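Local structure of putative sporulation-specific glycosylase YdhD (Bacillus subtilis subsp. subtilis str. 168, 3CZ8) at residues P153-D158 with I205-A210; W281-G284 with R290-Q293. The protein is a putative sporulation-specific glycosylase of the glycosyl hydrolase 18 family, probably binding chitin-like polysaccharides and hydrolysing their glycosidic bonds through the catalytic domain described here. The protein carries 1 engineered substitution. All blocks are in the same frame, centred on the assembly; numbering follows the deposited sequence. Where two conformers were deposited one is given.

Contact 1 (P153-D158 with I205-A210); sequences PAKTSD and IEFTIA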
loop_
_atom_site.group_PDB
_atom_site.type_symbol
_atom_site.label_atom_id
_atom_site.label_comp_id
_atom_site.label_asym_id
_atom_site.label_seq_id
_atom_site.Cartn_x
_atom_site.Cartn_y
_atom_site.Cartn_z
ATOM N N PRO A 153 -4.188 -3.665 -20.852
ATOM C CA PRO A 153 -2.733 -3.504 -20.883
ATOM C C PRO A 153 -2.313 -2.550 -21.999
ATOM O O PRO A 153 -3.028 -2.411 -22.995
ATOM C CB PRO A 153 -2.217 -4.923 -21.176
ATOM C CG PRO A 153 -3.403 -5.828 -21.063
ATOM C CD PRO A 153 -4.598 -4.990 -21.347
ATOM N N ALA A 154 -1.174 -1.891 -21.819
ATOM C CA ALA A 154 -0.646 -0.967 -22.817
ATOM C C ALA A 154 -0.274 -1.696 -24.103
ATOM O O ALA A 154 0.376 -2.745 -24.064
ATOM C CB ALA A 154 0.554 -0.231 -22.266
ATOM N N LYS A 155 -0.708 -1.135 -25.229
ATOM C CA LYS A 155 -0.448 -1.702 -26.552
ATOM C C LYS A 155 0.220 -0.662 -27.426
ATOM O O LYS A 155 -0.140 0.520 -27.378
ATOM C CB LYS A 155 -1.748 -2.174 -27.222
ATOM C CG LYS A 155 -2.284 -3.493 -26.694
ATOM C CD LYS A 155 -3.544 -3.954 -27.428
ATOM C CE LYS A 155 -3.257 -4.403 -28.850
ATOM N NZ LYS A 155 -4.318 -5.304 -29.375
ATOM N N THR A 156 1.191 -1.121 -28.218
ATOM C CA THR A 156 1.909 -0.264 -29.162
ATOM C C THR A 156 1.636 -0.686 -30.606
ATOM O O THR A 156 1.829 0.096 -31.543
ATOM C CB THR A 156 3.434 -0.226 -28.885
ATOM O OG1 THR A 156 4.046 0.763 -29.720
ATOM C CG2 THR A 156 4.091 -1.585 -29.145
ATOM N N SER A 157 1.156 -1.918 -30.777
ATOM C CA SER A 157 0.758 -2.450 -32.082
ATOM C C SER A 157 -0.219 -3.601 -31.856
ATOM O O SER A 157 -0.568 -3.902 -30.715
ATOM C CB SER A 157 1.976 -2.939 -32.872
ATOM O OG SER A 157 2.439 -4.182 -32.375
ATOM N N ASP A 158 -0.646 -4.254 -32.933
ATOM C CA ASP A 158 -1.545 -5.396 -32.805
ATOM C C ASP A 158 -0.841 -6.727 -33.102
ATOM O O ASP A 158 -1.485 -7.734 -33.397
ATOM C CB ASP A 158 -2.776 -5.202 -33.691
ATOM C CG ASP A 158 -4.063 -5.595 -32.990
ATOM O OD1 ASP A 158 -4.943 -4.721 -32.826
ATOM O OD2 ASP A 158 -4.187 -6.771 -32.586
ATOM N N ILE A 205 0.329 5.896 -26.454
ATOM C CA ILE A 205 -0.600 7.004 -26.681
ATOM C C ILE A 205 -0.870 7.195 -28.183
ATOM O O ILE A 205 -2.029 7.258 -28.602
ATOM C CB ILE A 205 -0.094 8.317 -26.021
ATOM C CG1 ILE A 205 -0.216 8.233 -24.492
ATOM C CG2 ILE A 205 -0.893 9.526 -26.504
ATOM C CD1 ILE A 205 0.556 9.317 -23.752
ATOM N N GLU A 206 0.206 7.221 -28.976
ATOM C CA GLU A 206 0.151 7.442 -30.425
ATOM C C GLU A 206 -0.696 6.385 -31.133
ATOM O O GLU A 206 -1.453 6.703 -32.052
ATOM C CB GLU A 206 1.569 7.453 -31.008
ATOM C CG GLU A 206 1.821 8.537 -32.055
ATOM C CD GLU A 206 2.402 9.805 -31.455
ATOM O OE1 GLU A 206 3.502 9.743 -30.866
ATOM O OE2 GLU A 206 1.766 10.869 -31.583
ATOM N N PHE A 207 -0.565 5.139 -30.682
ATOM C CA PHE A 207 -1.369 4.020 -31.161
ATOM C C PHE A 207 -2.836 4.138 -30.727
ATOM O O PHE A 207 -3.741 3.767 -31.479
ATOM C CB PHE A 207 -0.751 2.708 -30.664
ATOM C CG PHE A 207 -1.549 1.474 -30.996
ATOM C CD1 PHE A 207 -1.502 0.919 -32.273
ATOM C CD2 PHE A 207 -2.317 0.841 -30.018
ATOM C CE1 PHE A 207 -2.227 -0.228 -32.581
ATOM C CE2 PHE A 207 -3.040 -0.307 -30.314
ATOM C CZ PHE A 207 -2.993 -0.846 -31.600
ATOM N N THR A 208 -3.063 4.666 -29.524
ATOM C CA THR A 208 -4.411 4.779 -28.958
ATOM C C THR A 208 -5.233 5.960 -29.505
ATOM O O THR A 208 -6.428 5.821 -29.763
ATOM C CB THR A 208 -4.371 4.848 -27.410
ATOM O OG1 THR A 208 -3.427 3.896 -26.913
ATOM C CG2 THR A 208 -5.729 4.519 -26.831
ATOM N N ILE A 209 -4.596 7.115 -29.684
ATOM C CA ILE A 209 -5.285 8.321 -30.166
ATOM C C ILE A 209 -5.677 8.250 -31.652
ATOM O O ILE A 209 -6.406 9.108 -32.154
ATOM C CB ILE A 209 -4.462 9.609 -29.901
ATOM C CG1 ILE A 209 -3.151 9.578 -30.694
ATOM C CG2 ILE A 209 -4.254 9.809 -28.394
ATOM C CD1 ILE A 209 -2.245 10.754 -30.474
ATOM N N ALA A 210 -5.179 7.226 -32.340
ATOM C CA ALA A 210 -5.562 6.929 -33.715
ATOM C C ALA A 210 -6.783 6.019 -33.747
ATOM O O ALA A 210 -7.300 5.710 -34.818
ATOM C CB ALA A 210 -4.401 6.273 -34.453
#
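Phe-207 reaches from helix 198-208 against the backbone of the loop 153-158, its ring meeting main chain far more than side chain. The backbone from Thr-156 to Ser-157 lies over one ring face: Ser-157 N stands 4.1 Å above the plane at the ring centre, Thr-156 C is displaced toward the rim, and Ser-157 CA comes to 3.8 Å from Phe-207 CE1. At the ring's two ortho carbons are two carbonyl oxygens, Lys-155 O 3.4 Å from Phe-207 CD2 and Thr-156 O 3.5 Å from Phe-207 CD1. Lys-155 adds the one close side-chain approach, its CB lying 3.8 Å from Phe-207 CE2. No hydrogen bond crosses between the segments, so van der Waals contact joins them. Phe-207 holds CG anti to its N (chi1 175°), which extends the ring outward from the helix to the loop.

The loop backbone is in turn placed by the polar ends of Lys-155 and Asp-158. The aliphatic chain of Lys-155 runs on past the ring and bends at chi3 (71°), and NZ forms a salt bridge with Asp-158 OD2 at 3.5 Å. Lys-155 NZ also donates to the carbonyl oxygens of Tyr-166 and Leu-163, while Asp-158 OD2 has further salt bridges to Arg-164 and Arg-127. The three cations gathered on that carboxylate would probably favour its charged form. Within the loop, Ser-157 OG is hydrogen-bonded to Asn-159 OD1.

In topology the contact joins the loop following parallel strand 147-153 to the helix that links strands 177-181 and 217-220, all of them elements of the TIM barrel of this glycosyl hydrolase 18 domain.

Contact 2 (W281-G284 with R290-Q293); sequences WFEG and RKMQ. Engineered in segment 281-284: Gly-284 (natural residue Asp).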
loop_
_atom_site.group_PDB
_atom_site.type_symbol
_atom_site.label_atom_id
_atom_site.label_comp_id
_atom_site.label_asym_id
_atom_site.label_seq_id
_atom_site.Cartn_x
_atom_site.Cartn_y
_atom_site.Cartn_z
ATOM N N TRP A 281 14.692 -0.279 -10.602
ATOM C CA TRP A 281 13.966 0.716 -11.397
ATOM C C TRP A 281 12.601 0.982 -10.769
ATOM O O TRP A 281 11.900 0.048 -10.369
ATOM C CB TRP A 281 13.770 0.215 -12.833
ATOM C CG TRP A 281 15.031 0.166 -13.630
ATOM C CD1 TRP A 281 15.950 -0.847 -13.648
ATOM C CD2 TRP A 281 15.518 1.171 -14.531
ATOM N NE1 TRP A 281 16.981 -0.531 -14.500
ATOM C CE2 TRP A 281 16.743 0.701 -15.053
ATOM C CE3 TRP A 281 15.046 2.431 -14.934
ATOM C CZ2 TRP A 281 17.500 1.441 -15.972
ATOM C CZ3 TRP A 281 15.802 3.169 -15.850
ATOM C CH2 TRP A 281 17.015 2.667 -16.357
ATOM N N PHE A 282 12.219 2.256 -10.700
ATOM C CA PHE A 282 11.007 2.664 -10.000
ATOM C C PHE A 282 10.490 3.977 -10.579
ATOM O O PHE A 282 10.845 4.339 -11.698
ATOM C CB PHE A 282 11.246 2.755 -8.475
ATOM C CG PHE A 282 12.238 3.821 -8.062
ATOM C CD1 PHE A 282 13.604 3.637 -8.241
ATOM C CD2 PHE A 282 11.801 4.996 -7.459
ATOM C CE1 PHE A 282 14.510 4.617 -7.855
ATOM C CE2 PHE A 282 12.700 5.981 -7.070
ATOM C CZ PHE A 282 14.053 5.793 -7.273
ATOM N N GLU A 283 9.628 4.660 -9.831
ATOM C CA GLU A 283 9.081 5.956 -10.229
ATOM C C GLU A 283 9.266 6.975 -9.111
ATOM O O GLU A 283 8.991 6.680 -7.947
ATOM C CB GLU A 283 7.591 5.829 -10.546
ATOM C CG GLU A 283 7.263 4.996 -11.772
ATOM C CD GLU A 283 7.462 5.743 -13.081
ATOM O OE1 GLU A 283 7.232 6.967 -13.119
ATOM O OE2 GLU A 283 7.833 5.098 -14.078
ATOM N N GLY A 284 9.734 8.169 -9.468
ATOM C CA GLY A 284 9.857 9.279 -8.522
ATOM C C GLY A 284 8.972 10.458 -8.896
ATOM O O GLY A 284 8.078 10.326 -9.736
ATOM N N ARG A 290 6.480 13.941 -15.586
ATOM C CA ARG A 290 6.580 13.719 -17.031
ATOM C C ARG A 290 5.399 12.945 -17.610
ATOM O O ARG A 290 5.044 13.131 -18.773
ATOM C CB ARG A 290 7.897 13.011 -17.388
ATOM C CG ARG A 290 9.116 13.934 -17.501
ATOM C CD ARG A 290 9.013 14.899 -18.691
ATOM N NE ARG A 290 9.107 14.216 -19.984
ATOM C CZ ARG A 290 10.107 14.363 -20.852
ATOM N NH1 ARG A 290 10.092 13.692 -21.996
ATOM N NH2 ARG A 290 11.120 15.181 -20.589
ATOM N N LYS A 291 4.793 12.084 -16.794
ATOM C CA LYS A 291 3.611 11.335 -17.201
ATOM C C LYS A 291 2.351 12.207 -17.246
ATOM O O LYS A 291 1.545 12.073 -18.170
ATOM C CB LYS A 291 3.408 10.117 -16.298
ATOM C CG LYS A 291 4.340 8.966 -16.612
ATOM C CD LYS A 291 4.470 8.051 -15.421
ATOM C CE LYS A 291 5.202 6.768 -15.759
ATOM N NZ LYS A 291 6.616 6.965 -16.206
ATOM N N MET A 292 2.180 13.091 -16.259
ATOM C CA MET A 292 1.107 14.089 -16.304
ATOM C C MET A 292 1.337 15.094 -17.445
ATOM O O MET A 292 0.384 15.573 -18.055
ATOM C CB MET A 292 0.933 14.795 -14.949
ATOM C CG MET A 292 -0.224 15.812 -14.886
ATOM S SD MET A 292 -1.829 15.232 -15.503
ATOM C CE MET A 292 -2.717 14.920 -13.995
ATOM N N GLN A 293 2.605 15.369 -17.740
ATOM C CA GLN A 293 3.000 16.241 -18.840
ATOM C C GLN A 293 2.612 15.691 -20.215
ATOM O O GLN A 293 2.097 16.437 -21.043
ATOM C CB GLN A 293 4.502 16.521 -18.788
ATOM C CG GLN A 293 4.898 17.647 -17.844
ATOM C CD GLN A 293 6.407 17.813 -17.738
ATOM O OE1 GLN A 293 7.123 17.762 -18.743
ATOM N NE2 GLN A 293 6.897 18.007 -16.515
#
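Glu-283 and Lys-291 approach each other from opposite directions, one from the loop after strand 277-281 and the other from helix 285-297, and meet in a buried salt bridge. The ammonium faces both carboxylate oxygens. Lys-291 NZ donates to Glu-283 OE2 over 3.1 Å on the syn side, 25° out of the carboxylate plane, whereas its bond to Glu-283 OE1 is weak. The lysine chain is nearly extended until chi4 (62°), where the last bond swings NZ across to the acid and leaves CE 3.3 Å from Glu-283 OE1. Glu-283 bends at chi2 (-79°), turning its carboxylate toward the helix. The pair thus ties a helix to the segment leading into it, at the junction where the antiparallel sheet inserted after barrel strand 217-220, a feature of many family 18 chitinases, rejoins the barrel. The engineered Gly-284 occupies the N-cap of that helix. Lys-291 NZ also donates to Ala-196 O. A glutamine in place of Glu-283 would probably leave the buried ammonium without its balancing charge. Pro-222 packs on Glu-283, and the side chain of Lys-291 touches Ile-201 of helix 198-208.

The two contacts follow one another along the chain, 153-158 with 205-210 closing before 281-284 with 290-293 begins. Their centres are 19 Å apart and their nearest atoms about 6 Å, so they do not touch. Helix 198-208 connects them: it supplies one side of contact 1, and its Ile-201 packs against contact 2. Contact 1 lies nearer the probable catalytic centre, with the side chain of Lys-155 about 12 Å from that of Glu-120, the predicted proton donor. Contact 2 lies away from that residue, though a bound glycerol, probably from the crystallisation liquor, sits about 6 Å from the side chain of Glu-283.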